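Local structure of CG4930 (Drosophila melanogaster, 3ISM) at residues N23-G28 with Q37-T42; L73-A78 with D116-K121; E94-A99 with S141-L146; E156-A159 with T164-F167; K318-L321 with A326-S329. The protein binds and inhibits endonuclease G, with two separate parts of its chain each contacting the nuclease. The protein carries 1 engineered substitution. All blocks are in the same frame, centred on the assembly; numbering follows the deposited sequence. Where two conformers were deposited one is given.

Contact 1: N23-G28 with Q37-T42; sequences NDYTIG and QKLIET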
# COMPACT_ATOMS: atom_id res chain seq x y z
N ASN C 23 -13.20 19.91 35.08
CA ASN C 23 -13.48 21.17 34.41
C ASN C 23 -12.60 22.35 34.93
O ASN C 23 -12.97 23.52 34.80
CB ASN C 23 -14.98 21.49 34.48
CG ASN C 23 -15.88 20.33 33.98
OD1 ASN C 23 -15.39 19.28 33.54
ND2 ASN C 23 -17.19 20.54 34.06
N ASP C 24 -11.45 22.01 35.52
CA ASP C 24 -10.46 23.01 35.95
C ASP C 24 -9.20 22.93 35.09
O ASP C 24 -8.61 21.86 34.93
CB ASP C 24 -10.10 22.83 37.43
CG ASP C 24 -11.03 23.59 38.36
OD1 ASP C 24 -11.40 24.74 38.06
OD2 ASP C 24 -11.39 23.02 39.41
N TYR C 25 -8.79 24.07 34.55
CA TYR C 25 -7.60 24.14 33.73
C TYR C 25 -6.63 25.11 34.38
O TYR C 25 -6.42 26.21 33.88
CB TYR C 25 -7.94 24.60 32.31
CG TYR C 25 -8.78 23.61 31.54
CD1 TYR C 25 -8.21 22.80 30.56
CD2 TYR C 25 -10.15 23.49 31.79
CE1 TYR C 25 -8.98 21.89 29.85
CE2 TYR C 25 -10.92 22.58 31.09
CZ TYR C 25 -10.33 21.79 30.13
OH TYR C 25 -11.10 20.90 29.43
N THR C 26 -6.06 24.68 35.49
CA THR C 26 -5.21 25.52 36.31
C THR C 26 -3.79 25.60 35.76
O THR C 26 -3.11 24.59 35.60
CB THR C 26 -5.17 24.98 37.74
OG1 THR C 26 -6.50 24.85 38.23
CG2 THR C 26 -4.38 25.91 38.65
N ILE C 27 -3.34 26.82 35.46
CA ILE C 27 -1.95 27.04 35.14
C ILE C 27 -1.36 27.98 36.18
O ILE C 27 -1.69 29.17 36.21
CB ILE C 27 -1.77 27.59 33.70
CG1 ILE C 27 -2.29 26.58 32.67
CG2 ILE C 27 -0.29 27.93 33.44
CD1 ILE C 27 -2.29 27.08 31.21
N GLY C 28 -0.53 27.44 37.07
CA GLY C 28 0.10 28.24 38.12
C GLY C 28 1.25 29.09 37.59
O GLY C 28 1.81 28.81 36.52
N GLN C 37 1.72 22.13 29.58
CA GLN C 37 2.06 20.88 28.89
C GLN C 37 1.31 19.67 29.44
O GLN C 37 1.01 18.74 28.69
CB GLN C 37 3.58 20.64 28.93
CG GLN C 37 4.39 21.53 27.97
CD GLN C 37 5.91 21.35 28.08
OE1 GLN C 37 6.46 21.22 29.17
NE2 GLN C 37 6.59 21.36 26.93
N LYS C 38 1.00 19.67 30.74
CA LYS C 38 0.32 18.52 31.35
C LYS C 38 -1.13 18.47 30.91
O LYS C 38 -1.66 17.39 30.65
CB LYS C 38 0.42 18.54 32.88
CG LYS C 38 -0.02 17.24 33.56
CD LYS C 38 -0.14 17.40 35.09
CE LYS C 38 -0.90 16.24 35.71
NZ LYS C 38 -1.06 16.41 37.19
N LEU C 39 -1.75 19.64 30.81
CA LEU C 39 -3.12 19.76 30.33
C LEU C 39 -3.26 19.31 28.86
O LEU C 39 -4.17 18.56 28.54
CB LEU C 39 -3.62 21.19 30.50
CG LEU C 39 -3.75 21.73 31.93
CD1 LEU C 39 -3.95 23.24 31.89
CD2 LEU C 39 -4.87 21.02 32.70
N ILE C 40 -2.37 19.79 27.99
CA ILE C 40 -2.31 19.32 26.60
C ILE C 40 -2.12 17.81 26.53
O ILE C 40 -2.85 17.11 25.82
CB ILE C 40 -1.18 20.03 25.83
CG1 ILE C 40 -1.39 21.54 25.87
CG2 ILE C 40 -1.09 19.52 24.37
CD1 ILE C 40 -2.68 22.01 25.14
N GLU C 41 -1.16 17.30 27.29
CA GLU C 41 -0.78 15.90 27.23
C GLU C 41 -1.91 14.97 27.65
O GLU C 41 -2.10 13.91 27.06
CB GLU C 41 0.47 15.67 28.08
CG GLU C 41 0.89 14.23 28.25
CD GLU C 41 1.80 14.05 29.45
OE1 GLU C 41 2.40 15.06 29.89
OE2 GLU C 41 1.89 12.91 29.96
N THR C 42 -2.67 15.38 28.66
CA THR C 42 -3.74 14.55 29.21
C THR C 42 -5.14 14.82 28.61
O THR C 42 -5.97 13.92 28.54
CB THR C 42 -3.81 14.72 30.75
OG1 THR C 42 -3.96 16.11 31.07
CG2 THR C 42 -2.52 14.21 31.40
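Leu39 overlaps the flank of Ile27, its methyl CD1 coming within 3.8 Å of CG1 of Ile27 while the two branched side chains run at a slant to one another. Leu39 is the one residue of 37-42 that touches the loop segment. Its CB faces the loop 23-28, and CG stands anti to the carbonyl carbon (chi1 -64°), which sends both methyls out toward the passing chain. Besides Ile27, Leu39 CD1 meets Thr26 O at 4.0 Å and, more loosely, Tyr25 CB at 4.2 Å; CD2 comes up to the Tyr25 ring obliquely. Tyr25 and Leu39 form the nearest CA pair, 7.1 Å apart. No hydrogen bond joins the segments, so the pairing rests on apolar overlap. On the helix itself, Thr42 OG1 donates to Lys38 O over 2.7 Å, reaching it from the opposite face of the carbonyl plane to Thr42 N, so two donors grip Lys38 O, and one of these bonds holds the Thr42 hydroxyl against its own helix. The polar hold on the loop comes from beyond the segments: Arg43 donates through NH1 to Asp24 O and makes a cation-pi contact with Tyr25, and Arg61 bonds to Asn23 O. The loop thus runs along helix 32-43, with Tyr25 and Leu39 both resting on Thr62 of helix 52-75 and Ile40 turned to Phe59 of that same helix.

Contact 2: L73-A78 with D116-K121; sequences LLFDEA and DEVLKK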
# COMPACT_ATOMS: atom_id res chain seq x y z
N LEU C 73 1.63 37.49 33.66
CA LEU C 73 3.08 37.46 33.85
C LEU C 73 3.74 38.72 33.31
O LEU C 73 4.71 39.21 33.87
CB LEU C 73 3.70 36.22 33.20
CG LEU C 73 3.42 34.91 33.95
CD1 LEU C 73 3.63 33.73 33.03
CD2 LEU C 73 4.25 34.78 35.22
N LEU C 74 3.17 39.26 32.23
CA LEU C 74 3.71 40.44 31.56
C LEU C 74 3.28 41.76 32.20
O LEU C 74 4.08 42.68 32.25
CB LEU C 74 3.31 40.43 30.08
CG LEU C 74 4.01 39.39 29.20
CD1 LEU C 74 3.36 39.30 27.82
CD2 LEU C 74 5.50 39.69 29.09
N PHE C 75 2.05 41.84 32.71
CA PHE C 75 1.47 43.13 33.10
C PHE C 75 1.06 43.31 34.57
O PHE C 75 0.85 44.44 34.99
CB PHE C 75 0.28 43.48 32.19
CG PHE C 75 0.58 43.38 30.71
CD1 PHE C 75 1.58 44.16 30.13
CD2 PHE C 75 -0.13 42.50 29.90
CE1 PHE C 75 1.86 44.06 28.78
CE2 PHE C 75 0.16 42.39 28.55
CZ PHE C 75 1.15 43.17 27.99
N ASP C 76 0.94 42.22 35.32
CA ASP C 76 0.50 42.26 36.73
C ASP C 76 1.31 43.13 37.67
O ASP C 76 0.78 43.58 38.68
CB ASP C 76 0.42 40.85 37.34
CG ASP C 76 -1.00 40.32 37.41
OD1 ASP C 76 -1.92 40.99 36.89
OD2 ASP C 76 -1.21 39.22 38.00
N GLU C 77 2.59 43.36 37.36
CA GLU C 77 3.49 44.13 38.25
C GLU C 77 3.82 43.44 39.59
O GLU C 77 4.38 44.06 40.49
CB GLU C 77 2.98 45.56 38.49
CG GLU C 77 2.67 46.33 37.20
CD GLU C 77 2.59 47.85 37.37
OE1 GLU C 77 2.20 48.33 38.46
OE2 GLU C 77 2.91 48.55 36.39
N ALA C 78 3.47 42.16 39.71
CA ALA C 78 3.95 41.32 40.81
C ALA C 78 5.27 40.69 40.37
O ALA C 78 5.53 40.58 39.16
CB ALA C 78 2.93 40.22 41.10
N ASP C 116 -0.42 45.26 21.23
CA ASP C 116 -0.87 46.62 21.44
C ASP C 116 -0.65 47.06 22.88
O ASP C 116 -0.29 48.21 23.12
CB ASP C 116 -2.32 46.79 20.99
CG ASP C 116 -2.47 46.72 19.47
OD1 ASP C 116 -1.45 46.52 18.77
OD2 ASP C 116 -3.60 46.85 18.97
N GLU C 117 -0.83 46.11 23.82
CA GLU C 117 -0.57 46.35 25.24
C GLU C 117 0.93 46.46 25.53
O GLU C 117 1.37 47.29 26.34
CB GLU C 117 -1.20 45.25 26.09
CG GLU C 117 -1.32 45.60 27.59
CD GLU C 117 -2.33 46.72 27.90
OE1 GLU C 117 -3.23 47.01 27.09
OE2 GLU C 117 -2.22 47.32 28.99
N VAL C 118 1.71 45.62 24.86
CA VAL C 118 3.17 45.66 24.96
C VAL C 118 3.71 47.03 24.54
O VAL C 118 4.54 47.60 25.25
CB VAL C 118 3.80 44.51 24.12
CG1 VAL C 118 5.28 44.81 23.78
CG2 VAL C 118 3.68 43.19 24.89
N LEU C 119 3.19 47.57 23.45
CA LEU C 119 3.66 48.85 22.91
C LEU C 119 3.22 50.07 23.73
O LEU C 119 4.00 50.99 23.94
CB LEU C 119 3.23 49.01 21.44
CG LEU C 119 3.78 47.95 20.48
CD1 LEU C 119 3.30 48.21 19.07
CD2 LEU C 119 5.30 47.88 20.54
N LYS C 120 1.97 50.05 24.18
CA LYS C 120 1.40 51.07 25.06
C LYS C 120 2.20 51.20 26.36
O LYS C 120 2.45 52.30 26.84
CB LYS C 120 -0.06 50.70 25.36
CG LYS C 120 -0.77 51.62 26.34
CD LYS C 120 -1.79 50.81 27.13
CE LYS C 120 -2.43 51.65 28.22
NZ LYS C 120 -3.32 52.69 27.64
N LYS C 121 2.60 50.06 26.91
CA LYS C 121 3.39 50.01 28.14
C LYS C 121 4.88 50.16 27.86
O LYS C 121 5.70 50.15 28.79
CB LYS C 121 3.10 48.71 28.89
CG LYS C 121 1.64 48.59 29.28
CD LYS C 121 1.45 47.81 30.56
CE LYS C 121 0.04 48.00 31.13
NZ LYS C 121 -0.22 49.39 31.59
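Phe75 lays one ring face on the aliphatic part of Glu117, whose CG stands 3.6 Å from the ring centroid and 17° off the normal, a CH-pi contact. CG reaches this place because the Glu117 chain leaves anti to its backbone nitrogen and then folds at chi2 (68°). Val118 CG2 closes on the ring edge, 4.0 Å from Phe75 CZ, and Lys121 CD approaches Phe75 CD1 obliquely at 3.7 Å. The other face of the ring is covered from its own helix by Leu74 CB, 3.8 Å above the plane, so the phenyl is held between two aliphatic groups. One step out, Trp71 meets Phe75 edge-to-face and Leu114 and Leu123 touch it, while Lys121 NZ lies 3.9 Å from Glu117 OE2, a long salt bridge between two of the residues that touch the ring. With an alanine in place of Phe75, the Glu117 methylene would probably lose the face it rests on, leaving a gap between Leu74 and Glu117. Val118 in turn leans on Phe126 and Trp127 of helix 124-132. Such aromatic-to-aliphatic packing joins the C-terminal ends of helices 52-75 and 104-120 in the all-helical, Ku C-terminal-domain-like fold.

Contact 3: E94-A99 with S141-L146; sequences EYRGDA and SRDSDL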
# COMPACT_ATOMS: atom_id res chain seq x y z
N GLU C 94 5.48 27.81 23.56
CA GLU C 94 4.82 26.50 23.63
C GLU C 94 3.36 26.58 23.21
O GLU C 94 2.89 25.77 22.39
CB GLU C 94 4.92 25.93 25.05
CG GLU C 94 4.39 24.51 25.21
CD GLU C 94 5.28 23.45 24.59
OE1 GLU C 94 6.51 23.66 24.51
OE2 GLU C 94 4.76 22.38 24.21
N TYR C 95 2.64 27.56 23.75
CA TYR C 95 1.23 27.71 23.40
C TYR C 95 1.02 27.96 21.89
O TYR C 95 0.20 27.28 21.25
CB TYR C 95 0.52 28.74 24.28
CG TYR C 95 -0.76 29.28 23.68
CD1 TYR C 95 -1.75 28.42 23.22
CD2 TYR C 95 -0.98 30.65 23.58
CE1 TYR C 95 -2.91 28.92 22.64
CE2 TYR C 95 -2.14 31.14 23.02
CZ TYR C 95 -3.10 30.27 22.56
OH TYR C 95 -4.26 30.74 22.02
N ARG C 96 1.78 28.91 21.32
CA ARG C 96 1.73 29.18 19.88
C ARG C 96 1.97 27.94 19.00
O ARG C 96 1.32 27.75 17.96
CB ARG C 96 2.75 30.26 19.50
CG ARG C 96 2.68 30.69 18.04
CD ARG C 96 3.68 31.79 17.73
NE ARG C 96 3.40 32.41 16.43
CZ ARG C 96 3.77 31.90 15.26
NH1 ARG C 96 4.45 30.76 15.21
NH2 ARG C 96 3.48 32.54 14.14
N GLY C 97 2.92 27.11 19.41
CA GLY C 97 3.26 25.88 18.69
C GLY C 97 2.07 24.95 18.59
O GLY C 97 1.86 24.31 17.56
N ASP C 98 1.29 24.88 19.66
CA ASP C 98 0.05 24.11 19.64
C ASP C 98 -1.05 24.79 18.85
O ASP C 98 -1.78 24.14 18.10
CB ASP C 98 -0.42 23.83 21.07
CG ASP C 98 0.46 22.83 21.77
OD1 ASP C 98 1.01 21.94 21.08
OD2 ASP C 98 0.64 22.92 22.99
N ALA C 99 -1.19 26.11 19.04
CA ALA C 99 -2.22 26.87 18.33
C ALA C 99 -2.11 26.74 16.80
O ALA C 99 -3.13 26.70 16.11
CB ALA C 99 -2.20 28.32 18.73
N SER C 141 1.48 30.52 6.80
CA SER C 141 1.98 29.34 6.06
C SER C 141 3.42 28.91 6.40
O SER C 141 3.83 27.80 6.06
CB SER C 141 1.78 29.48 4.55
OG SER C 141 2.53 30.56 4.03
N ARG C 142 4.17 29.77 7.07
CA ARG C 142 5.52 29.41 7.48
C ARG C 142 5.46 28.35 8.57
O ARG C 142 6.33 27.47 8.61
CB ARG C 142 6.28 30.65 7.97
CG ARG C 142 7.78 30.50 8.12
CD ARG C 142 8.50 30.21 6.82
NE ARG C 142 8.24 31.18 5.75
CZ ARG C 142 9.00 32.24 5.49
NH1 ARG C 142 10.07 32.51 6.24
NH2 ARG C 142 8.68 33.05 4.49
N ASP C 143 4.44 28.41 9.41
CA ASP C 143 4.39 27.56 10.60
C ASP C 143 3.12 26.73 10.80
O ASP C 143 3.01 26.01 11.79
CB ASP C 143 4.67 28.45 11.84
CG ASP C 143 3.95 29.81 11.77
OD1 ASP C 143 2.76 29.84 11.40
OD2 ASP C 143 4.58 30.85 12.10
N SER C 144 2.16 26.80 9.88
CA SER C 144 0.88 26.10 10.12
C SER C 144 0.29 25.44 8.87
O SER C 144 0.26 26.06 7.81
CB SER C 144 -0.13 27.08 10.74
OG SER C 144 -1.43 26.53 10.84
N ASP C 145 -0.18 24.20 8.98
CA ASP C 145 -0.82 23.54 7.82
C ASP C 145 -2.25 24.04 7.54
O ASP C 145 -2.92 23.58 6.62
CB ASP C 145 -0.74 22.00 7.86
CG ASP C 145 -1.52 21.35 9.01
OD1 ASP C 145 -2.17 22.05 9.82
OD2 ASP C 145 -1.47 20.10 9.10
N LEU C 146 -2.69 25.01 8.34
CA LEU C 146 -3.98 25.66 8.14
C LEU C 146 -3.89 26.79 7.14
O LEU C 146 -4.90 27.40 6.80
CB LEU C 146 -4.53 26.17 9.46
CG LEU C 146 -5.12 25.05 10.32
CD1 LEU C 146 -4.10 24.45 11.29
CD2 LEU C 146 -6.29 25.58 11.05
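Arg96 reaches from helix 81-102 to Asp143 with a nearly straight chain. From CB, the first carbon, CG departs anti to the backbone N (chi1 -175°), and the chain stays extended through CD to NE, the side chain packing on Tyr107 and Leu136. NE is the first polar atom, and it donates to Gly137 O. Beyond it, CZ lies 3.4 Å from Asp143 OD2, because both terminal nitrogens aim at that one oxygen: NH2 donates over 2.9 Å at an N-H...O angle of 155°, and NH1 adds a weak bond of 3.1 Å. NH2 also makes a weak hydrogen bond to Pro138 O. OD2 sits in the guanidinium plane, at its end-on edge, yet the arginine meets OD2 from above the carboxylate, whose plane is turned 75° to the guanidinium. The other oxygen of Asp143, OD1, is 3.9 Å from Arg96 NH2 and accepts instead from Trp140 N, within its own loop. The Gly137 bond on the arginine and the Trp140 bond on the aspartate probably limit how far either group can turn. Just beyond, Ser144 OG accepts from Leu146 N over 3.2 Å, an ST turn, and is itself hydrogen-bonded to Cys100 O, near the end of helix 81-102. Asp98, Glu94 and Asp145 form salt bridges with Arg93, Arg94 and Arg99 of the CG8862 chain, respectively. A buried arginine that fastens a loop to a helix thus sits beside acidic residues that bind the partner chain.

Contact 4: E156-A159 with T164-F167; sequences EFYA and TAPF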
# COMPACT_ATOMS: atom_id res chain seq x y z
N GLU C 156 2.52 43.05 8.45
CA GLU C 156 2.07 44.32 9.02
C GLU C 156 2.04 44.29 10.55
O GLU C 156 2.20 45.31 11.22
CB GLU C 156 0.67 44.63 8.47
CG GLU C 156 0.57 44.67 6.92
CD GLU C 156 0.58 43.29 6.23
OE1 GLU C 156 0.53 42.23 6.90
OE2 GLU C 156 0.65 43.26 4.98
N PHE C 157 1.80 43.09 11.09
CA PHE C 157 1.78 42.88 12.53
C PHE C 157 3.07 43.40 13.16
O PHE C 157 3.06 44.01 14.22
CB PHE C 157 1.61 41.39 12.86
CG PHE C 157 1.82 41.05 14.34
CD1 PHE C 157 0.76 41.11 15.23
CD2 PHE C 157 3.06 40.66 14.81
CE1 PHE C 157 0.95 40.80 16.58
CE2 PHE C 157 3.26 40.38 16.16
CZ PHE C 157 2.20 40.44 17.04
N TYR C 158 4.18 43.15 12.46
CA TYR C 158 5.52 43.35 13.00
C TYR C 158 6.06 44.76 12.75
O TYR C 158 7.09 45.14 13.32
CB TYR C 158 6.46 42.32 12.37
CG TYR C 158 6.21 40.88 12.78
CD1 TYR C 158 5.48 40.01 11.98
CD2 TYR C 158 6.75 40.37 13.96
CE1 TYR C 158 5.26 38.67 12.36
CE2 TYR C 158 6.55 39.05 14.35
CZ TYR C 158 5.81 38.21 13.54
OH TYR C 158 5.62 36.91 13.95
N ALA C 159 5.39 45.53 11.89
CA ALA C 159 5.87 46.85 11.48
C ALA C 159 5.53 47.93 12.48
O ALA C 159 4.77 48.85 12.17
CB ALA C 159 5.33 47.23 10.10
N THR C 164 10.62 45.29 11.73
CA THR C 164 9.97 44.67 10.59
C THR C 164 9.97 43.15 10.82
O THR C 164 10.68 42.65 11.70
CB THR C 164 10.66 45.02 9.24
OG1 THR C 164 12.04 44.66 9.29
CG2 THR C 164 10.54 46.51 8.90
N ALA C 165 9.14 42.43 10.07
CA ALA C 165 9.11 40.98 10.17
C ALA C 165 10.48 40.41 9.77
O ALA C 165 11.05 40.85 8.77
CB ALA C 165 8.02 40.43 9.26
N PRO C 166 11.02 39.47 10.57
CA PRO C 166 12.31 38.84 10.21
C PRO C 166 12.26 38.13 8.86
O PRO C 166 13.29 38.01 8.19
CB PRO C 166 12.51 37.80 11.32
CG PRO C 166 11.68 38.28 12.43
CD PRO C 166 10.49 38.93 11.83
N PHE C 167 11.06 37.70 8.46
CA PHE C 167 10.85 37.08 7.16
C PHE C 167 10.55 38.06 6.02
O PHE C 167 10.30 37.63 4.88
CB PHE C 167 9.74 36.05 7.24
CG PHE C 167 8.42 36.60 7.71
CD1 PHE C 167 7.98 36.36 9.00
CD2 PHE C 167 7.61 37.34 6.86
CE1 PHE C 167 6.76 36.86 9.43
CE2 PHE C 167 6.39 37.84 7.29
CZ PHE C 167 5.96 37.59 8.57
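Tyr158 packs tightly on one side, where its CD1 comes within 3.7 Å of Ala165 CB and its CB within 3.5 Å of Ala165 N. The CA atoms of these two residues, 5.1 Å apart, are the nearest CA pair across the segments. Farther along the Tyr158 ring, CE1 lies 3.8 Å from Phe167 CE1; the two ring planes are at 90°, but the approach is oblique. Ala165 CB also stands over the centre of the Phe167 ring, 3.5 Å above its plane, and so touches both aromatics. Phe167 is brought over this methyl by a chi1 of 58°, which sets CG between the backbone N and the carbonyl carbon. Phe157 CD2 covers a face of the Tyr158 ring. The outer side is looser: Thr164 is exposed with its CB directed away, and Thr164 N stays 3.9 Å from Tyr158 O, with no hydrogen bond between them. At the far end of the ring Tyr158 OH binds Gly137 N. A leucine in place of Tyr158 would probably leave that backbone N-H without its hydroxyl acceptor and fit less closely against Ala165 and Phe167. Since no hydrogen bond crosses between the segments, apolar contact draws the two loop segments together, and the lone polar tip of Tyr158 instead ties it to the loop at Gly137.

Contact 5: K318-L321 with A326-S329; sequences KMEL and ARDS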
# COMPACT_ATOMS: atom_id res chain seq x y z
N LYS C 318 24.79 -38.87 -8.79
CA LYS C 318 25.61 -37.99 -7.95
C LYS C 318 25.17 -36.52 -8.01
O LYS C 318 25.08 -35.87 -6.97
CB LYS C 318 27.09 -38.11 -8.33
CG LYS C 318 28.03 -37.21 -7.54
CD LYS C 318 29.48 -37.71 -7.62
CE LYS C 318 30.16 -37.34 -8.94
NZ LYS C 318 31.44 -38.09 -9.14
N MET C 319 24.87 -36.04 -9.21
CA MET C 319 24.45 -34.65 -9.38
C MET C 319 22.94 -34.44 -9.33
O MET C 319 22.45 -33.35 -9.67
CB MET C 319 25.02 -34.08 -10.67
CG MET C 319 26.52 -34.22 -10.75
SD MET C 319 27.06 -33.87 -12.43
CE MET C 319 28.77 -33.39 -12.13
N GLU C 320 22.21 -35.48 -8.92
CA GLU C 320 20.76 -35.41 -8.71
C GLU C 320 20.02 -34.93 -9.96
O GLU C 320 19.28 -33.94 -9.93
CB GLU C 320 20.45 -34.52 -7.50
CG GLU C 320 19.11 -34.76 -6.81
CD GLU C 320 18.83 -33.75 -5.71
OE1 GLU C 320 19.71 -33.57 -4.82
OE2 GLU C 320 17.73 -33.14 -5.72
N LEU C 321 20.22 -35.62 -11.08
CA LEU C 321 19.65 -35.18 -12.36
C LEU C 321 18.35 -35.90 -12.70
O LEU C 321 17.94 -35.97 -13.86
CB LEU C 321 20.68 -35.27 -13.49
CG LEU C 321 21.91 -34.37 -13.25
CD1 LEU C 321 22.85 -34.39 -14.45
CD2 LEU C 321 21.49 -32.92 -12.89
N ALA C 326 10.67 -30.69 -4.95
CA ALA C 326 10.67 -29.57 -3.99
C ALA C 326 12.07 -29.15 -3.56
O ALA C 326 12.25 -28.12 -2.92
CB ALA C 326 9.82 -29.89 -2.76
N ARG C 327 13.05 -29.98 -3.91
CA ARG C 327 14.43 -29.68 -3.62
C ARG C 327 14.93 -28.62 -4.58
O ARG C 327 15.79 -27.81 -4.23
CB ARG C 327 15.28 -30.96 -3.71
CG ARG C 327 15.02 -31.93 -2.56
CD ARG C 327 15.72 -33.28 -2.76
NE ARG C 327 17.18 -33.18 -2.87
CZ ARG C 327 18.01 -32.99 -1.85
NH1 ARG C 327 17.54 -32.86 -0.61
NH2 ARG C 327 19.32 -32.95 -2.06
N ASP C 328 14.37 -28.63 -5.80
CA ASP C 328 14.89 -27.79 -6.88
C ASP C 328 13.90 -26.76 -7.46
O ASP C 328 14.32 -25.83 -8.17
CB ASP C 328 15.53 -28.64 -8.00
CG ASP C 328 14.53 -29.56 -8.70
OD1 ASP C 328 14.19 -30.63 -8.16
OD2 ASP C 328 14.11 -29.22 -9.84
N SER C 329 12.62 -26.91 -7.14
CA SER C 329 11.57 -26.19 -7.89
C SER C 329 10.36 -25.73 -7.05
O SER C 329 9.96 -26.38 -6.08
CB SER C 329 11.12 -27.07 -9.05
OG SER C 329 9.90 -26.62 -9.60
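Glu320 has a positive phi of 55°, being the C-prime residue of the Schellman motif that ends helix 309-317, and the nearest CA pair, Glu320 and Asp328, is 9.8 Å apart, so the segments meet through side chains alone. The glutamate spans this gap by leaving anti to its backbone N and staying extended beyond CG. Arg327 bends at chi3 to meet Glu320 side-on with two nitrogens, one to each oxygen: NH2 donates to OE1 over 2.9 Å, and NE to OE2 over 2.9 Å. Both oxygens lie close to the guanidinium plane, but the two planes are turned 40° apart. OE1 is met on its syn side, 25° out of the carboxylate plane, whereas OE2 is met from above it. Asp328 OD1, 5.0 Å from Glu320 OE2, is a like charge; its own bonds go to Cys325 N and, through OD2, to Ser324. Phe352 touches both salt-bridge partners, and Arg134 of a CG8862 chain bonds to Ala326 O. The pair links the end of helix 309-317 to the following loop, and both are tied to helix 267-287: Lys281 bonds to Glu320 O, Gly285 to Ser329, and Leu321 packs on Leu277.

Overall arrangement
Contacts 1 to 4 lie together on one side of the chain's centre, contact 5 on the other. Contact 3 connects the cluster: its centre is 19 Å from that of contact 1, which it touches where Ile40 CG1 packs on Asp98 OD2 (3.8 Å), and 17 Å from that of contact 4, which it touches through Arg142 NH1 and Phe167 CB (3.7 Å). Contact 2 touches neither contact 1 nor contact 4, nearest atoms being about 6 Å away in each case. Contacts 3 and 5 remain about 50 Å apart at their nearest atoms, yet Ser141 O and Ala326 O each bond to an Arg134 of CG8862, consistent with similar loops engaging two separate nuclease subunits.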